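Local coordinates for protein soluble epoxide hydrolase (Bacillus megaterium, PDB 4INZ) that belongs to the alpha/beta-hydrolase fold enzymes, with a mixed, mostly parallel beta sheet as its core and a set of helices forming a cap over it, at residues 169-172 and 173-177; 210-213 and 214-217; 159-162 and 163-167; 200-203 and 204-208. The protein carries 1 engineered substitution. One frame throughout, in Å; residues are numbered along the deposited sequence.

In the fold
The four contacts lie on, or at the ends of, helices 160-164, 169-193, 198-210 and 213-220, which sit in the long excursion between sheet strands 131-137 and 248-253, the usual place of the helical cap in this fold. Along the chain the order is contact 3, contact 1, contact 4, contact 2. Contact 2 touches all three others: Val213 and Leu214 pack on contact 1, Leu217 on Phe165 of contact 3 and Met216 on Trp208 of contact 4. Contacts 1 and 3, with centres 14 Å apart, also touch, through Trp164 and Phe165. Contacts 3 and 4 stand farthest apart, about 24 Å between centres, and contact 2, at the start of helix 213-220, touches both.

Contact 1: 169-172 and 173-177; sequences EVQD and YMERD
Val170 and Met174, one turn apart at the start of helix 169-193, form the buried inner side of this alpha-helical i to i+4 contact in the cap. The two side chains lie alongside each other, pointing the same way, with Val170 CG1 4.1 Å from Met174 CG. Phe165 packs on the pair, and Val213 of helix 213-220 covers Met174, which closes this side. The backbone bond of the same turn runs from Met174 N to Val170 O, 2.9 Å.

Gln171 and Glu175 form the next rung, beside Val213. Both chains run extended beyond CG, and Gln171 NE2 reaches Glu175 OE1 at 2.9 Å with an N-H...O angle of 173°. The amide and carboxylate planes stand 74° apart: the acceptor lies in the amide plane, while NE2 approaches OE1 from above the carboxylate plane.

The outer side is looser. Asp172 and Arg176 are exposed, and Asp172 OD2 stays 4.1 Å from Arg176 NH1, beyond a salt bridge; it lies closer to the aliphatic chain, 3.6 Å from Arg176 CD. With chi1 at 69°, Arg176 CG sits between its backbone N and carbonyl carbon and rests 3.1 Å from Asp172 O, which also accepts Arg176 N at 2.8 Å.

Contact 2: 210-213 and 214-217; sequences NGSV and LSML
Ser212 and Val213 lead into helix 213-220 and supply the carbonyls of its first turn. Gly211 has already left helix 198-210, and Ser212 is extended before the chain turns helical at Val213. Ser212 O accepts Met216 N at 3.0 Å, and Val213 O accepts Leu217 N at 2.9 Å, so regular i to i+4 bonding begins at once. A backbone bond from Ser212 to Gly74 fastens this joint to a neighbouring loop.

The Ser212 side chain supplements the backbone. Its OG is swung anti to the backbone N (chi1 168°), which brings it to the amide end of the new helix, where Ser215 N points at it almost straight: 3.1 Å with an N-H...O angle of 171°. A water 2.8 Å from Ser212 OG accepts from Leu214 N at 3.2 Å, so a second amide of the first turn is also served. Ser215 OG, nearby, is bonded to Tyr87 OH.

On another side of the turn, Val213 and Leu217 run side by side, with Val213 CG1 3.7 Å from Leu217 CD1. Both are buried, and Val213 also packs against Gln171, Met174 and Glu175 of helix 169-193. A hydroxyl accepting from an amide of the first turn is the hallmark of a serine N-cap, used here at the end of the short link between two cap helices.

Contact 3: 159-162 and 163-167; sequences SEYA and KWFQK. Engineered in segment 159-162: Ala162 (natural residue Met).
Tyr161 and Phe165 make a T-shaped (edge-to-face) aromatic pair on the short helix 160-164 of the cap. The edge of Tyr161 is turned to the face of Phe165: ring centroids are 5.3 Å apart, the planes stand at 72°, and Tyr161 CD2 hovers 3.7 Å above the Phe165 plane, displaced toward its rim. Tyr161 takes the uncommon first torsion for a helix (chi1 69°), placing CG between backbone N and carbonyl carbon; its side chain also comes within about 4 Å of a bound di(hydroxyethyl)ether. The Phe165 ring lies against the backbone of the preceding turn, its CD1 3.1 Å from Tyr161 O, the same oxygen that accepts Phe165 N at 2.7 Å.

Phe165 is buried among further aromatic groups. Tyr220 meets it edge-to-face, Phe47 packs against it, and Trp164 brings CE3 to its edge in the ring plane.

Ala162 is an engineered residue, methionine in the natural sequence, and here it takes part through its carbonyl. A type I turn runs from Trp164 to Lys167, and Gln166 within it, bent at chi2, folds its amide back toward Ala162. Gln166 NE2 donates to Tyr220 O and to Ala162 O, the latter 2.9 Å away, with the Ala162 oxygen close to the amide plane.

Contact 4: 200-203 and 204-208; sequences DVQA and YMNSW
Asp200 and Tyr204 begin a run of i to i+4 contacts along helix 198-210, one of the alpha-helices of the cap. Asp200 O accepts Tyr204 N at 2.9 Å and also lies at the edge of the tyrosine ring, near its plane, 3.4 Å from Tyr204 CD2. The ring is turned there by an unusual first torsion, chi1 -95°, away from a staggered position. Both polar ends face loops of the fold: the Asp200 carboxylate is held by His52 and by Thr197 N, and Tyr204 OH bonds to Asp49.

Val201 comes next, on the side toward helix 169-193, where Val191 touches it. It meets Met205 loosely, with Val201 CG1 4.3 Å from Met205 CG, while Val201 O accepts Met205 N in the regular way.

Gln202 and Asn206 belong to the exposed side. Bent at chi2, Gln202 crosses Asn206 at a slant, the amide planes 27° apart, and the bond between Gln202 NE2 and Asn206 OD1 is weak, 3.2 Å long with an N-H...O angle of 123°.

Ala203 faces the loop of His52, which touches its methyl. Ala203 O accepts Ser207 N at 3.0 Å. The Ser207 hydroxyl turns back to Tyr204 O at 2.7 Å, and that oxygen accepts Trp208 N as well. Trp208, anchored through NE1 to Pro48 O, turns one face of its indole to this twice-accepting carbonyl, with Tyr204 O 3.4 Å above the Trp208 ring plane.

Contact 1: 169-172 and 173-177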
loop_
_atom_site.group_PDB
_atom_site.type_symbol
_atom_site.label_atom_id
_atom_site.label_comp_id
_atom_site.label_asym_id
_atom_site.label_seq_id
_atom_site.Cartn_x
_atom_site.Cartn_y
_atom_site.Cartn_z
ATOM N N GLU A 169 -17.803 14.956 -6.184
ATOM C CA GLU A 169 -18.058 14.377 -7.498
ATOM C C GLU A 169 -17.240 13.110 -7.757
ATOM O O GLU A 169 -17.580 12.326 -8.639
ATOM C CB GLU A 169 -17.789 15.398 -8.609
ATOM C CG GLU A 169 -16.314 15.702 -8.812
ATOM C CD GLU A 169 -16.047 16.490 -10.078
ATOM O OE1 GLU A 169 -15.761 17.699 -9.978
ATOM O OE2 GLU A 169 -16.109 15.900 -11.175
ATOM N N VAL A 170 -16.169 12.905 -6.990
ATOM C CA VAL A 170 -15.229 11.830 -7.301
ATOM C C VAL A 170 -15.826 10.437 -7.112
ATOM O O VAL A 170 -15.531 9.523 -7.885
ATOM C CB VAL A 170 -13.899 11.958 -6.517
ATOM C CG1 VAL A 170 -12.994 10.763 -6.800
ATOM C CG2 VAL A 170 -13.190 13.245 -6.897
ATOM N N GLN A 171 -16.663 10.260 -6.094
ATOM C CA GLN A 171 -17.273 8.949 -5.898
ATOM C C GLN A 171 -18.049 8.521 -7.142
ATOM O O GLN A 171 -17.873 7.411 -7.638
ATOM C CB GLN A 171 -18.174 8.896 -4.661
ATOM C CG GLN A 171 -18.747 7.505 -4.438
ATOM C CD GLN A 171 -19.526 7.366 -3.148
ATOM O OE1 GLN A 171 -19.611 8.302 -2.351
ATOM N NE2 GLN A 171 -20.094 6.184 -2.930
ATOM N N ASP A 172 -18.909 9.402 -7.641
ATOM C CA ASP A 172 -19.665 9.104 -8.853
ATOM C C ASP A 172 -18.721 8.844 -10.033
ATOM O O ASP A 172 -18.957 7.946 -10.843
ATOM C CB ASP A 172 -20.645 10.237 -9.181
ATOM C CG ASP A 172 -21.285 10.083 -10.551
ATOM O OD1 ASP A 172 -22.214 9.257 -10.686
ATOM O OD2 ASP A 172 -20.862 10.792 -11.496
ATOM N N TYR A 173 -17.647 9.623 -10.124
ATOM C CA TYR A 173 -16.686 9.417 -11.196
ATOM C C TYR A 173 -16.130 7.994 -11.134
ATOM O O TYR A 173 -15.957 7.337 -12.157
ATOM C CB TYR A 173 -15.530 10.415 -11.112
ATOM C CG TYR A 173 -14.417 10.083 -12.069
ATOM C CD1 TYR A 173 -13.355 9.278 -11.673
ATOM C CD2 TYR A 173 -14.425 10.564 -13.371
ATOM C CE1 TYR A 173 -12.338 8.961 -12.542
ATOM C CE2 TYR A 173 -13.407 10.252 -14.250
ATOM C CZ TYR A 173 -12.365 9.451 -13.832
ATOM O OH TYR A 173 -11.344 9.133 -14.705
ATOM N N MET A 174 -15.853 7.520 -9.927
ATOM C CA MET A 174 -15.247 6.202 -9.768
ATOM C C MET A 174 -16.254 5.071 -9.974
ATOM O O MET A 174 -15.920 4.042 -10.568
ATOM C CB MET A 174 -14.577 6.063 -8.398
ATOM C CG MET A 174 -13.366 6.971 -8.201
ATOM S SD MET A 174 -12.032 6.636 -9.373
ATOM C CE MET A 174 -10.928 7.981 -8.965
ATOM N N GLU A 175 -17.482 5.269 -9.491
ATOM C CA GLU A 175 -18.500 4.214 -9.492
ATOM C C GLU A 175 -19.361 4.115 -10.748
ATOM O O GLU A 175 -19.803 3.020 -11.118
ATOM C CB GLU A 175 -19.453 4.399 -8.307
ATOM C CG GLU A 175 -18.851 4.234 -6.941
ATOM C CD GLU A 175 -19.878 4.474 -5.853
ATOM O OE1 GLU A 175 -19.683 3.980 -4.729
ATOM O OE2 GLU A 175 -20.889 5.157 -6.128
ATOM N N ARG A 176 -19.635 5.252 -11.382
ATOM C CA ARG A 176 -20.629 5.302 -12.458
ATOM C C ARG A 176 -20.295 4.341 -13.601
ATOM O O ARG A 176 -19.125 4.058 -13.868
ATOM C CB ARG A 176 -20.767 6.730 -13.004
ATOM C CG ARG A 176 -19.540 7.209 -13.770
ATOM C CD ARG A 176 -19.612 8.691 -14.167
ATOM N NE ARG A 176 -18.379 9.112 -14.839
ATOM C CZ ARG A 176 -18.126 10.345 -15.275
ATOM N NH1 ARG A 176 -19.021 11.315 -15.123
ATOM N NH2 ARG A 176 -16.970 10.605 -15.870
ATOM N N ASP A 177 -21.334 3.832 -14.256
ATOM C CA ASP A 177 -21.173 2.978 -15.426
ATOM C C ASP A 177 -20.198 1.834 -15.187
ATOM O O ASP A 177 -19.147 1.733 -15.827
ATOM C CB ASP A 177 -20.760 3.813 -16.631
ATOM C CG ASP A 177 -21.752 4.914 -16.926
ATOM O OD1 ASP A 177 -22.839 4.598 -17.453
ATOM O OD2 ASP A 177 -21.454 6.085 -16.613
#

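Contact 2: 210-213 and 214-217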
loop_
_atom_site.group_PDB
_atom_site.type_symbol
_atom_site.label_atom_id
_atom_site.label_comp_id
_atom_site.label_asym_id
_atom_site.label_seq_id
_atom_site.Cartn_x
_atom_site.Cartn_y
_atom_site.Cartn_z
ATOM N N ASN A 210 -18.044 -5.354 -4.121
ATOM C CA ASN A 210 -18.113 -5.755 -2.713
ATOM C C ASN A 210 -17.615 -4.678 -1.748
ATOM O O ASN A 210 -18.098 -4.563 -0.617
ATOM C CB ASN A 210 -17.323 -7.055 -2.499
ATOM C CG ASN A 210 -17.995 -8.253 -3.150
ATOM O OD1 ASN A 210 -19.220 -8.337 -3.177
ATOM N ND2 ASN A 210 -17.195 -9.186 -3.672
ATOM N N GLY A 211 -16.651 -3.890 -2.206
ATOM C CA GLY A 211 -16.042 -2.856 -1.388
ATOM C C GLY A 211 -16.860 -1.584 -1.399
ATOM O O GLY A 211 -17.970 -1.562 -1.919
ATOM N N SER A 212 -16.299 -0.520 -0.830
ATOM C CA SER A 212 -16.963 0.776 -0.779
ATOM C C SER A 212 -16.046 1.875 -1.293
ATOM O O SER A 212 -15.009 2.170 -0.690
ATOM C CB SER A 212 -17.385 1.110 0.648
ATOM O OG SER A 212 -17.780 2.471 0.738
ATOM N N VAL A 213 -16.429 2.490 -2.404
ATOM C CA VAL A 213 -15.649 3.595 -2.936
ATOM C C VAL A 213 -15.619 4.750 -1.938
ATOM O O VAL A 213 -14.602 5.428 -1.792
ATOM C CB VAL A 213 -16.174 4.057 -4.307
ATOM C CG1 VAL A 213 -15.481 5.352 -4.735
ATOM C CG2 VAL A 213 -15.948 2.962 -5.339
ATOM N N LEU A 214 -16.723 4.958 -1.227
ATOM C CA LEU A 214 -16.756 5.992 -0.194
ATOM C C LEU A 214 -15.659 5.740 0.841
ATOM O O LEU A 214 -14.886 6.640 1.178
ATOM C CB LEU A 214 -18.130 6.059 0.477
ATOM C CG LEU A 214 -18.257 7.048 1.638
ATOM C CD1 LEU A 214 -17.858 8.454 1.206
ATOM C CD2 LEU A 214 -19.669 7.044 2.203
ATOM N N SER A 215 -15.585 4.508 1.330
ATOM C CA SER A 215 -14.554 4.118 2.282
ATOM C C SER A 215 -13.158 4.352 1.715
ATOM O O SER A 215 -12.282 4.882 2.397
ATOM C CB SER A 215 -14.694 2.644 2.641
ATOM O OG SER A 215 -15.903 2.400 3.336
ATOM N N MET A 216 -12.946 3.933 0.469
ATOM C CA MET A 216 -11.639 4.076 -0.145
ATOM C C MET A 216 -11.222 5.554 -0.190
ATOM O O MET A 216 -10.095 5.895 0.181
ATOM C CB MET A 216 -11.635 3.408 -1.529
ATOM C CG MET A 216 -12.003 1.918 -1.455
ATOM S SD MET A 216 -12.661 1.139 -2.953
ATOM C CE MET A 216 -11.194 1.077 -3.976
ATOM N N LEU A 217 -12.133 6.421 -0.625
ATOM C CA LEU A 217 -11.848 7.855 -0.702
ATOM C C LEU A 217 -11.664 8.482 0.676
ATOM O O LEU A 217 -10.938 9.472 0.822
ATOM C CB LEU A 217 -12.953 8.582 -1.480
ATOM C CG LEU A 217 -13.037 8.184 -2.957
ATOM C CD1 LEU A 217 -14.284 8.734 -3.644
ATOM C CD2 LEU A 217 -11.771 8.622 -3.699
HETATM O O HOH W 1 -19.463 3.389 -1.291
#

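Contact 3: 159-162 and 163-167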
loop_
_atom_site.group_PDB
_atom_site.type_symbol
_atom_site.label_atom_id
_atom_site.label_comp_id
_atom_site.label_asym_id
_atom_site.label_seq_id
_atom_site.Cartn_x
_atom_site.Cartn_y
_atom_site.Cartn_z
ATOM N N SER A 159 0.453 14.687 -7.588
ATOM C CA SER A 159 -0.380 14.427 -6.414
ATOM C C SER A 159 -1.674 15.244 -6.389
ATOM O O SER A 159 -2.436 15.161 -5.428
ATOM C CB SER A 159 0.408 14.679 -5.121
ATOM O OG SER A 159 1.459 13.734 -4.955
ATOM N N GLU A 160 -1.917 16.023 -7.441
ATOM C CA GLU A 160 -3.077 16.911 -7.491
ATOM C C GLU A 160 -4.387 16.152 -7.330
ATOM O O GLU A 160 -5.384 16.713 -6.879
ATOM C CB GLU A 160 -3.102 17.705 -8.800
ATOM C CG GLU A 160 -2.063 18.814 -8.884
ATOM C CD GLU A 160 -2.089 19.536 -10.221
ATOM O OE1 GLU A 160 -1.322 20.510 -10.394
ATOM O OE2 GLU A 160 -2.878 19.126 -11.103
ATOM N N TYR A 161 -4.383 14.876 -7.702
ATOM C CA TYR A 161 -5.594 14.067 -7.612
ATOM C C TYR A 161 -6.058 13.925 -6.163
ATOM O O TYR A 161 -7.249 13.757 -5.904
ATOM C CB TYR A 161 -5.386 12.689 -8.251
ATOM C CG TYR A 161 -4.444 11.798 -7.480
ATOM C CD1 TYR A 161 -3.073 11.864 -7.686
ATOM C CD2 TYR A 161 -4.926 10.893 -6.535
ATOM C CE1 TYR A 161 -2.205 11.055 -6.975
ATOM C CE2 TYR A 161 -4.065 10.080 -5.820
ATOM C CZ TYR A 161 -2.707 10.168 -6.042
ATOM O OH TYR A 161 -1.846 9.363 -5.335
ATOM N N ALA A 162 -5.121 13.991 -5.221
ATOM C CA ALA A 162 -5.467 13.864 -3.805
ATOM C C ALA A 162 -6.346 15.026 -3.347
ATOM O O ALA A 162 -7.248 14.852 -2.524
ATOM C CB ALA A 162 -4.216 13.770 -2.954
ATOM N N LYS A 163 -6.083 16.212 -3.887
ATOM C CA LYS A 163 -6.932 17.361 -3.619
ATOM C C LYS A 163 -8.292 17.148 -4.281
ATOM O O LYS A 163 -9.336 17.388 -3.676
ATOM C CB LYS A 163 -6.266 18.645 -4.124
ATOM C CG LYS A 163 -7.089 19.911 -3.935
ATOM C CD LYS A 163 -7.479 20.136 -2.486
ATOM C CE LYS A 163 -7.973 21.568 -2.272
ATOM N NZ LYS A 163 -6.862 22.556 -2.392
ATOM N N TRP A 164 -8.278 16.670 -5.521
ATOM C CA TRP A 164 -9.519 16.401 -6.234
ATOM C C TRP A 164 -10.360 15.358 -5.500
ATOM O O TRP A 164 -11.587 15.456 -5.465
ATOM C CB TRP A 164 -9.227 15.956 -7.668
ATOM C CG TRP A 164 -10.451 15.763 -8.502
ATOM C CD1 TRP A 164 -11.445 16.671 -8.721
ATOM C CD2 TRP A 164 -10.806 14.591 -9.247
ATOM N NE1 TRP A 164 -12.399 16.136 -9.548
ATOM C CE2 TRP A 164 -12.032 14.860 -9.885
ATOM C CE3 TRP A 164 -10.209 13.339 -9.430
ATOM C CZ2 TRP A 164 -12.673 13.923 -10.692
ATOM C CZ3 TRP A 164 -10.848 12.409 -10.236
ATOM C CH2 TRP A 164 -12.066 12.709 -10.858
ATOM N N PHE A 165 -9.702 14.367 -4.903
ATOM C CA PHE A 165 -10.420 13.318 -4.170
ATOM C C PHE A 165 -11.211 13.864 -2.984
ATOM O O PHE A 165 -12.017 13.153 -2.391
ATOM C CB PHE A 165 -9.472 12.220 -3.681
ATOM C CG PHE A 165 -9.092 11.221 -4.737
ATOM C CD1 PHE A 165 -9.366 11.459 -6.077
ATOM C CD2 PHE A 165 -8.459 10.036 -4.386
ATOM C CE1 PHE A 165 -9.007 10.536 -7.050
ATOM C CE2 PHE A 165 -8.097 9.106 -5.354
ATOM C CZ PHE A 165 -8.375 9.355 -6.686
ATOM N N GLN A 166 -10.970 15.121 -2.628
ATOM C CA GLN A 166 -11.713 15.745 -1.538
ATOM C C GLN A 166 -13.124 16.108 -2.011
ATOM O O GLN A 166 -14.045 16.243 -1.201
ATOM C CB GLN A 166 -10.987 16.994 -1.018
ATOM C CG GLN A 166 -9.497 16.790 -0.712
ATOM C CD GLN A 166 -9.243 15.798 0.415
ATOM O OE1 GLN A 166 -9.895 15.843 1.457
ATOM N NE2 GLN A 166 -8.286 14.901 0.208
ATOM N N LYS A 167 -13.289 16.253 -3.326
ATOM C CA LYS A 167 -14.556 16.710 -3.898
ATOM C C LYS A 167 -15.618 15.611 -3.933
ATOM O O LYS A 167 -15.307 14.435 -4.113
ATOM C CB LYS A 167 -14.337 17.264 -5.310
ATOM C CG LYS A 167 -13.336 18.408 -5.378
ATOM C CD LYS A 167 -13.967 19.737 -4.992
ATOM C CE LYS A 167 -14.753 20.330 -6.154
ATOM N NZ LYS A 167 -15.427 21.610 -5.783
#

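Contact 4: 200-203 and 204-208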
loop_
_atom_site.group_PDB
_atom_site.type_symbol
_atom_site.label_atom_id
_atom_site.label_comp_id
_atom_site.label_asym_id
_atom_site.label_seq_id
_atom_site.Cartn_x
_atom_site.Cartn_y
_atom_site.Cartn_z
ATOM N N ASP A 200 -8.398 -11.939 -13.715
ATOM C CA ASP A 200 -7.945 -10.856 -12.843
ATOM C C ASP A 200 -8.922 -9.691 -12.910
ATOM O O ASP A 200 -9.240 -9.068 -11.892
ATOM C CB ASP A 200 -6.556 -10.347 -13.241
ATOM C CG ASP A 200 -5.462 -11.352 -12.971
ATOM O OD1 ASP A 200 -5.561 -12.118 -11.985
ATOM O OD2 ASP A 200 -4.493 -11.365 -13.753
ATOM N N VAL A 201 -9.380 -9.383 -14.121
ATOM C CA VAL A 201 -10.320 -8.287 -14.317
ATOM C C VAL A 201 -11.599 -8.563 -13.528
ATOM O O VAL A 201 -12.117 -7.685 -12.833
ATOM C CB VAL A 201 -10.634 -8.066 -15.825
ATOM C CG1 VAL A 201 -11.812 -7.111 -16.010
ATOM C CG2 VAL A 201 -9.397 -7.544 -16.552
ATOM N N GLN A 202 -12.089 -9.793 -13.618
ATOM C CA GLN A 202 -13.292 -10.192 -12.889
ATOM C C GLN A 202 -13.100 -10.060 -11.381
ATOM O O GLN A 202 -14.012 -9.634 -10.660
ATOM C CB GLN A 202 -13.682 -11.629 -13.248
ATOM C CG GLN A 202 -14.964 -12.105 -12.568
ATOM C CD GLN A 202 -16.173 -11.321 -13.027
ATOM O OE1 GLN A 202 -16.723 -11.587 -14.098
ATOM N NE2 GLN A 202 -16.593 -10.339 -12.219
ATOM N N ALA A 203 -11.919 -10.432 -10.903
ATOM C CA ALA A 203 -11.629 -10.330 -9.479
ATOM C C ALA A 203 -11.647 -8.874 -9.031
ATOM O O ALA A 203 -12.171 -8.551 -7.968
ATOM C CB ALA A 203 -10.295 -10.971 -9.147
ATOM N N TYR A 204 -11.061 -7.998 -9.835
ATOM C CA TYR A 204 -11.083 -6.576 -9.523
ATOM C C TYR A 204 -12.506 -6.037 -9.522
ATOM O O TYR A 204 -12.888 -5.298 -8.613
ATOM C CB TYR A 204 -10.237 -5.788 -10.517
ATOM C CG TYR A 204 -8.828 -5.523 -10.044
ATOM C CD1 TYR A 204 -8.521 -4.360 -9.355
ATOM C CD2 TYR A 204 -7.805 -6.432 -10.292
ATOM C CE1 TYR A 204 -7.237 -4.094 -8.933
ATOM C CE2 TYR A 204 -6.508 -6.177 -9.864
ATOM C CZ TYR A 204 -6.233 -5.006 -9.182
ATOM O OH TYR A 204 -4.948 -4.739 -8.754
ATOM N N MET A 205 -13.290 -6.399 -10.535
ATOM C CA MET A 205 -14.666 -5.921 -10.611
ATOM C C MET A 205 -15.452 -6.376 -9.386
ATOM O O MET A 205 -16.200 -5.595 -8.795
ATOM C CB MET A 205 -15.363 -6.401 -11.888
ATOM C CG MET A 205 -14.757 -5.857 -13.181
ATOM S SD MET A 205 -14.663 -4.054 -13.241
ATOM C CE MET A 205 -16.390 -3.612 -13.075
ATOM N N ASN A 206 -15.300 -7.646 -9.017
ATOM C CA ASN A 206 -15.916 -8.143 -7.793
ATOM C C ASN A 206 -15.498 -7.330 -6.570
ATOM O O ASN A 206 -16.324 -7.037 -5.693
ATOM C CB ASN A 206 -15.553 -9.610 -7.551
ATOM C CG ASN A 206 -16.276 -10.556 -8.477
ATOM O OD1 ASN A 206 -17.271 -10.194 -9.117
ATOM N ND2 ASN A 206 -15.786 -11.793 -8.543
ATOM N N SER A 207 -14.214 -6.984 -6.496
ATOM C CA SER A 207 -13.706 -6.265 -5.336
ATOM C C SER A 207 -14.377 -4.905 -5.199
ATOM O O SER A 207 -14.657 -4.456 -4.092
ATOM C CB SER A 207 -12.178 -6.107 -5.381
ATOM O OG SER A 207 -11.780 -5.013 -6.197
ATOM N N TRP A 208 -14.644 -4.257 -6.329
ATOM C CA TRP A 208 -15.274 -2.939 -6.311
ATOM C C TRP A 208 -16.769 -3.027 -5.990
ATOM O O TRP A 208 -17.319 -2.160 -5.296
ATOM C CB TRP A 208 -15.012 -2.210 -7.629
ATOM C CG TRP A 208 -13.545 -1.905 -7.797
ATOM C CD1 TRP A 208 -12.634 -1.695 -6.797
ATOM C CD2 TRP A 208 -12.821 -1.815 -9.024
ATOM N NE1 TRP A 208 -11.386 -1.461 -7.333
ATOM C CE2 TRP A 208 -11.476 -1.535 -8.699
ATOM C CE3 TRP A 208 -13.181 -1.932 -10.373
ATOM C CZ2 TRP A 208 -10.489 -1.372 -9.673
ATOM C CZ3 TRP A 208 -12.195 -1.771 -11.342
ATOM C CH2 TRP A 208 -10.866 -1.495 -10.983
#